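Local coordinates for protein alpha-rhamnosidase (Dictyoglomus thermophilum, PDB 6I60) that probably hydrolyses terminal non-reducing alpha-L-rhamnose residues from alpha-L-rhamnosides, as a multidomain bacterial glycoside hydrolase, at residues N170-A174 with S298-G302; I881-S887 with S936-E942. All coordinates share one frame; numbering follows the deposited sequence.

Following the chain from its N terminus, contact 1 comes first: it brings residues 298-302 back to strand 171-184 and closes a loop of 123 residues that is rich in strand and has no helix. It ties the start of that strand to the turn between strands 288-298 and 302-306. The chain then runs through the largely helical part that includes helices 473-488 to 826-835 before contact 2 opens. There, 48 residues separate 881-887 from 936-942, on strands 882-888 and 935-941 of the C-terminal antiparallel sheet. The two contacts follow one another in series, neither enclosing the other; the centres of contact 1 and contact 2 lie about 57 Å apart, on opposite sides of the chain's centre.

Contact 1. Residues N170-A174 with S298-G302; sequences NYTIA and SLYHG
An aromatic cluster, built on a T-shaped (edge-to-face) pair between Tyr171 and His301, joins the start of strand 171-184 to the tight turn of the beta hairpin formed by strands 288-298 and 302-306. The contact is buried, and side chains alone make it. His301 points the edge of its imidazole at one face of the Tyr171 ring, with the planes at 87° and the centroids 4.7 Å apart. NE2 of His301 leads, coming to 3.5 Å from CG of Tyr171, above the rim of the phenol rather than its middle. On its far side, ND1 of His301 accepts from the backbone N of Leu412, which helps fix the turn of the imidazole. Tyr300 crosses Tyr171 at about a right angle, its OH bonded to the carbonyl O of Glu502. An alanine in place of Tyr171 would probably leave the imidazole edge without the ring face it meets and open a gap beside Tyr300. Within the turn, Ser298 and Gly302 exchange two backbone hydrogen bonds, and the positive phi of Gly302 (103°) suits a residue without CB. Ile173 sets CG1 anti to its carbonyl carbon (chi1 -65°), which brings it 3.8 Å from Ser298 CB, while Ile173 CD1 lies 4.0 Å from His301 CD2. At the other end of the cluster, CD1 on the rim of Tyr300 meets Tyr171 CE1 at 3.5 Å.

Contact 2. Residues I881-S887 with S936-E942; sequences IFSMRIS and SYNFYME
Phe882 and Met941 begin a run of antiparallel pairing between strands 882-888 and 935-941; over 882-887 and 936-941 the strand axes approach to 4.7 Å and run nearly antiparallel. Phe882-Met941, Met884-Phe939 and Ile886-Tyr937 are the hydrogen-bonded pairs. The bond from Phe939 N to Met884 O spans 2.7 Å and is nearly straight at 175°, whereas the return bond from Met884 N to Phe939 O is weak and bent to 127°. The side chains of these pairs form the tightly packed, buried face. Ile886 holds CG1 between its backbone N and carbonyl carbon (chi1 69°), and from there the branch reaches the edges of two rings, 4.1 Å from Phe939 CE1 and 4.2 Å from Tyr937 CD1.

The face carrying Ser883, Arg885, Ser887, Ser936, Asn938 and Tyr940 is looser, polar and partly exposed. Arg885 stretches alongside Asn938, both pointing the same way; CG of Arg885 is 3.5 Å from Asn938 ND2, and the Arg885 guanidinium passes with one face over Ser936 CB. The hydroxyls Ser887 OG and Ser936 OG share a hydrogen bond of 3.3 Å. Just past the last pair, Ile881 and Glu942 lie side by side, with CG1 of Ile881 3.6 Å from CG of Glu942.

The pair forms the middle of the antiparallel C-terminal sheet: strand 869-877 flanks 882-888, and 908-909 flanks 935-941. Its buried face packs as a beta sandwich on the second sheet, where Met884 and Met941 meet Val898 of strand 893-899, and Phe939 meets Ile930 and Val932 of strand 927-932.

Contact 1. Residues N170-A174 with S298-G302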
loop_
_atom_site.group_PDB
_atom_site.type_symbol
_atom_site.label_atom_id
_atom_site.label_comp_id
_atom_site.label_asym_id
_atom_site.label_seq_id
_atom_site.Cartn_x
_atom_site.Cartn_y
_atom_site.Cartn_z
ATOM N N ASN A 170 -8.251 -6.048 26.475
ATOM C CA ASN A 170 -7.055 -6.027 27.300
ATOM C C ASN A 170 -5.853 -6.399 26.441
ATOM O O ASN A 170 -5.988 -6.830 25.294
ATOM C CB ASN A 170 -7.186 -6.979 28.495
ATOM C CG ASN A 170 -7.424 -8.414 28.072
ATOM O OD1 ASN A 170 -7.858 -8.680 26.951
ATOM N ND2 ASN A 170 -7.140 -9.349 28.972
ATOM N N TYR A 171 -4.660 -6.226 27.009
ATOM C CA TYR A 171 -3.412 -6.451 26.286
ATOM C C TYR A 171 -2.552 -7.426 27.078
ATOM O O TYR A 171 -2.053 -7.088 28.156
ATOM C CB TYR A 171 -2.670 -5.134 26.046
ATOM C CG TYR A 171 -3.526 -4.063 25.406
ATOM C CD1 TYR A 171 -3.583 -3.924 24.025
ATOM C CD2 TYR A 171 -4.280 -3.193 26.182
ATOM C CE1 TYR A 171 -4.367 -2.947 23.434
ATOM C CE2 TYR A 171 -5.067 -2.215 25.601
ATOM C CZ TYR A 171 -5.106 -2.095 24.229
ATOM O OH TYR A 171 -5.888 -1.122 23.650
ATOM N N THR A 172 -2.384 -8.635 26.545
ATOM C CA THR A 172 -1.512 -9.647 27.132
ATOM C C THR A 172 -0.174 -9.587 26.405
ATOM O O THR A 172 -0.063 -10.030 25.257
ATOM C CB THR A 172 -2.133 -11.039 27.027
ATOM O OG1 THR A 172 -3.557 -10.943 27.165
ATOM C CG2 THR A 172 -1.587 -11.947 28.112
ATOM N N ILE A 173 0.837 -9.037 27.069
ATOM C CA ILE A 173 2.151 -8.817 26.474
ATOM C C ILE A 173 3.103 -9.860 27.041
ATOM O O ILE A 173 3.442 -9.823 28.231
ATOM C CB ILE A 173 2.666 -7.395 26.738
ATOM C CG1 ILE A 173 1.776 -6.364 26.039
ATOM C CG2 ILE A 173 4.110 -7.260 26.275
ATOM C CD1 ILE A 173 1.320 -5.239 26.945
ATOM N N ALA A 174 3.539 -10.789 26.193
ATOM C CA ALA A 174 4.538 -11.773 26.573
ATOM C C ALA A 174 5.937 -11.173 26.453
ATOM O O ALA A 174 6.124 -10.037 26.011
ATOM C CB ALA A 174 4.403 -13.028 25.715
ATOM N N SER A 298 5.284 -4.572 22.649
ATOM C CA SER A 298 3.938 -4.431 22.115
ATOM C C SER A 298 3.944 -3.354 21.044
ATOM O O SER A 298 4.635 -2.341 21.180
ATOM C CB SER A 298 2.933 -4.076 23.216
ATOM O OG SER A 298 1.602 -4.281 22.776
ATOM N N LEU A 299 3.172 -3.578 19.979
ATOM C CA LEU A 299 3.084 -2.588 18.911
ATOM C C LEU A 299 2.450 -1.291 19.398
ATOM O O LEU A 299 2.795 -0.212 18.906
ATOM C CB LEU A 299 2.289 -3.151 17.733
ATOM C CG LEU A 299 2.868 -4.380 17.032
ATOM C CD1 LEU A 299 1.877 -4.944 16.026
ATOM C CD2 LEU A 299 4.183 -4.034 16.357
ATOM N N TYR A 300 1.526 -1.373 20.359
ATOM C CA TYR A 300 0.849 -0.173 20.839
ATOM C C TYR A 300 1.641 0.518 21.940
ATOM O O TYR A 300 1.649 1.753 22.021
ATOM C CB TYR A 300 -0.550 -0.517 21.358
ATOM C CG TYR A 300 -1.539 -0.952 20.300
ATOM C CD1 TYR A 300 -2.698 -1.633 20.654
ATOM C CD2 TYR A 300 -1.323 -0.680 18.957
ATOM C CE1 TYR A 300 -3.609 -2.037 19.700
ATOM C CE2 TYR A 300 -2.231 -1.079 17.992
ATOM C CZ TYR A 300 -3.372 -1.758 18.371
ATOM O OH TYR A 300 -4.278 -2.159 17.418
ATOM N N HIS A 301 2.308 -0.255 22.798
ATOM C CA HIS A 301 2.870 0.273 24.032
ATOM C C HIS A 301 4.390 0.354 24.048
ATOM O O HIS A 301 4.947 0.940 24.982
ATOM C CB HIS A 301 2.396 -0.574 25.218
ATOM C CG HIS A 301 0.919 -0.808 25.234
ATOM N ND1 HIS A 301 0.007 0.202 25.452
ATOM C CD2 HIS A 301 0.193 -1.937 25.047
ATOM C CE1 HIS A 301 -1.217 -0.294 25.404
ATOM N NE2 HIS A 301 -1.132 -1.589 25.160
ATOM N N GLY A 302 5.073 -0.209 23.062
ATOM C CA GLY A 302 6.511 -0.071 22.972
ATOM C C GLY A 302 7.253 -1.311 23.426
ATOM O O GLY A 302 6.697 -2.401 23.584
#

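Contact 2. Residues I881-S887 with S936-E942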
loop_
_atom_site.group_PDB
_atom_site.type_symbol
_atom_site.label_atom_id
_atom_site.label_comp_id
_atom_site.label_asym_id
_atom_site.label_seq_id
_atom_site.Cartn_x
_atom_site.Cartn_y
_atom_site.Cartn_z
ATOM N N ILE A 881 0.872 31.603 -25.354
ATOM C CA ILE A 881 1.204 30.227 -25.710
ATOM C C ILE A 881 0.779 29.295 -24.584
ATOM O O ILE A 881 1.059 29.563 -23.409
ATOM C CB ILE A 881 2.705 30.070 -26.005
ATOM C CG1 ILE A 881 3.185 31.173 -26.949
ATOM C CG2 ILE A 881 2.994 28.691 -26.583
ATOM C CD1 ILE A 881 4.392 31.922 -26.451
ATOM N N PHE A 882 0.113 28.201 -24.942
ATOM C CA PHE A 882 -0.156 27.096 -24.026
ATOM C C PHE A 882 0.691 25.911 -24.475
ATOM O O PHE A 882 0.401 25.289 -25.502
ATOM C CB PHE A 882 -1.639 26.734 -23.999
ATOM C CG PHE A 882 -1.973 25.638 -23.024
ATOM C CD1 PHE A 882 -1.915 25.866 -21.657
ATOM C CD2 PHE A 882 -2.332 24.376 -23.472
ATOM C CE1 PHE A 882 -2.214 24.859 -20.756
ATOM C CE2 PHE A 882 -2.634 23.366 -22.575
ATOM C CZ PHE A 882 -2.574 23.607 -21.217
ATOM N N SER A 883 1.738 25.608 -23.715
ATOM C CA SER A 883 2.652 24.531 -24.059
ATOM C C SER A 883 2.157 23.203 -23.495
ATOM O O SER A 883 1.387 23.155 -22.533
ATOM C CB SER A 883 4.059 24.828 -23.535
ATOM O OG SER A 883 4.604 25.984 -24.146
ATOM N N MET A 884 2.613 22.115 -24.112
ATOM C CA MET A 884 2.272 20.778 -23.644
ATOM C C MET A 884 3.296 19.787 -24.174
ATOM O O MET A 884 3.530 19.726 -25.385
ATOM C CB MET A 884 0.862 20.379 -24.085
ATOM C CG MET A 884 0.209 19.352 -23.180
ATOM S SD MET A 884 -1.444 18.894 -23.729
ATOM C CE MET A 884 -2.005 20.438 -24.434
ATOM N N ARG A 885 3.901 19.017 -23.271
ATOM C CA ARG A 885 4.871 17.990 -23.634
ATOM C C ARG A 885 4.461 16.679 -22.984
ATOM O O ARG A 885 4.358 16.600 -21.756
ATOM C CB ARG A 885 6.287 18.379 -23.204
ATOM C CG ARG A 885 7.351 17.394 -23.657
ATOM C CD ARG A 885 8.663 17.614 -22.927
ATOM N NE ARG A 885 9.781 16.971 -23.611
ATOM C CZ ARG A 885 10.267 15.775 -23.292
ATOM N NH1 ARG A 885 9.734 15.085 -22.293
ATOM N NH2 ARG A 885 11.288 15.272 -23.972
ATOM N N ILE A 886 4.233 15.654 -23.804
ATOM C CA ILE A 886 3.801 14.353 -23.313
ATOM C C ILE A 886 4.830 13.303 -23.708
ATOM O O ILE A 886 5.655 13.504 -24.603
ATOM C CB ILE A 886 2.403 13.963 -23.838
ATOM C CG1 ILE A 886 2.456 13.690 -25.342
ATOM C CG2 ILE A 886 1.389 15.051 -23.518
ATOM C CD1 ILE A 886 1.295 12.861 -25.853
ATOM N N SER A 887 4.771 12.168 -23.016
ATOM C CA SER A 887 5.642 11.033 -23.299
ATOM C C SER A 887 4.818 9.760 -23.205
ATOM O O SER A 887 4.195 9.496 -22.172
ATOM C CB SER A 887 6.825 10.989 -22.330
ATOM O OG SER A 887 7.838 11.895 -22.735
ATOM N N SER A 936 7.897 10.995 -27.515
ATOM C CA SER A 936 7.735 12.290 -26.870
ATOM C C SER A 936 7.294 13.327 -27.893
ATOM O O SER A 936 7.816 13.372 -29.011
ATOM C CB SER A 936 9.038 12.738 -26.199
ATOM O OG SER A 936 9.612 11.682 -25.451
ATOM N N TYR A 937 6.333 14.163 -27.505
ATOM C CA TYR A 937 5.771 15.160 -28.403
ATOM C C TYR A 937 5.615 16.485 -27.670
ATOM O O TYR A 937 5.370 16.520 -26.460
ATOM C CB TYR A 937 4.412 14.718 -28.962
ATOM C CG TYR A 937 4.425 13.363 -29.633
ATOM C CD1 TYR A 937 4.176 12.206 -28.908
ATOM C CD2 TYR A 937 4.681 13.242 -30.992
ATOM C CE1 TYR A 937 4.186 10.968 -29.515
ATOM C CE2 TYR A 937 4.692 12.007 -31.607
ATOM C CZ TYR A 937 4.443 10.873 -30.864
ATOM O OH TYR A 937 4.452 9.639 -31.471
ATOM N N ASN A 938 5.755 17.575 -28.423
ATOM C CA ASN A 938 5.588 18.931 -27.913
ATOM C C ASN A 938 4.513 19.628 -28.735
ATOM O O ASN A 938 4.643 19.747 -29.958
ATOM C CB ASN A 938 6.902 19.711 -27.975
ATOM C CG ASN A 938 7.977 19.116 -27.086
ATOM O OD1 ASN A 938 8.537 18.066 -27.393
ATOM N ND2 ASN A 938 8.268 19.787 -25.978
ATOM N N PHE A 939 3.459 20.085 -28.065
ATOM C CA PHE A 939 2.347 20.765 -28.713
ATOM C C PHE A 939 2.290 22.217 -28.257
ATOM O O PHE A 939 2.549 22.523 -27.089
ATOM C CB PHE A 939 1.024 20.055 -28.408
ATOM C CG PHE A 939 1.000 18.616 -28.837
ATOM C CD1 PHE A 939 1.216 17.601 -27.918
ATOM C CD2 PHE A 939 0.774 18.277 -30.161
ATOM C CE1 PHE A 939 1.200 16.273 -28.309
ATOM C CE2 PHE A 939 0.756 16.951 -30.559
ATOM C CZ PHE A 939 0.969 15.948 -29.632
ATOM N N TYR A 940 1.946 23.108 -29.186
ATOM C CA TYR A 940 1.985 24.548 -28.947
ATOM C C TYR A 940 0.695 25.178 -29.452
ATOM O O TYR A 940 0.514 25.329 -30.664
ATOM C CB TYR A 940 3.184 25.184 -29.647
ATOM C CG TYR A 940 4.528 24.730 -29.134
ATOM C CD1 TYR A 940 5.240 23.735 -29.791
ATOM C CD2 TYR A 940 5.094 25.312 -28.010
ATOM C CE1 TYR A 940 6.475 23.322 -29.331
ATOM C CE2 TYR A 940 6.326 24.907 -27.545
ATOM C CZ TYR A 940 7.013 23.913 -28.208
ATOM O OH TYR A 940 8.243 23.508 -27.747
ATOM N N MET A 941 -0.154 25.621 -28.539
ATOM C CA MET A 941 -1.382 26.312 -28.884
ATOM C C MET A 941 -1.111 27.779 -28.699
ATOM O O MET A 941 -1.025 28.230 -27.590
ATOM C CB MET A 941 -2.481 25.915 -27.946
ATOM C CG MET A 941 -3.732 25.531 -28.662
ATOM S SD MET A 941 -5.128 26.299 -27.908
ATOM C CE MET A 941 -6.340 25.040 -28.152
ATOM N N GLU A 942 -0.991 28.521 -29.786
ATOM C CA GLU A 942 -0.652 29.934 -29.708
ATOM C C GLU A 942 -1.787 30.904 -30.050
ATOM O O GLU A 942 -2.773 30.512 -30.639
ATOM C CB GLU A 942 0.586 30.205 -30.575
ATOM C CG GLU A 942 1.893 29.659 -30.002
ATOM C CD GLU A 942 2.885 29.166 -31.048
ATOM O OE1 GLU A 942 2.620 29.306 -32.244
ATOM O OE2 GLU A 942 3.949 28.641 -30.680
#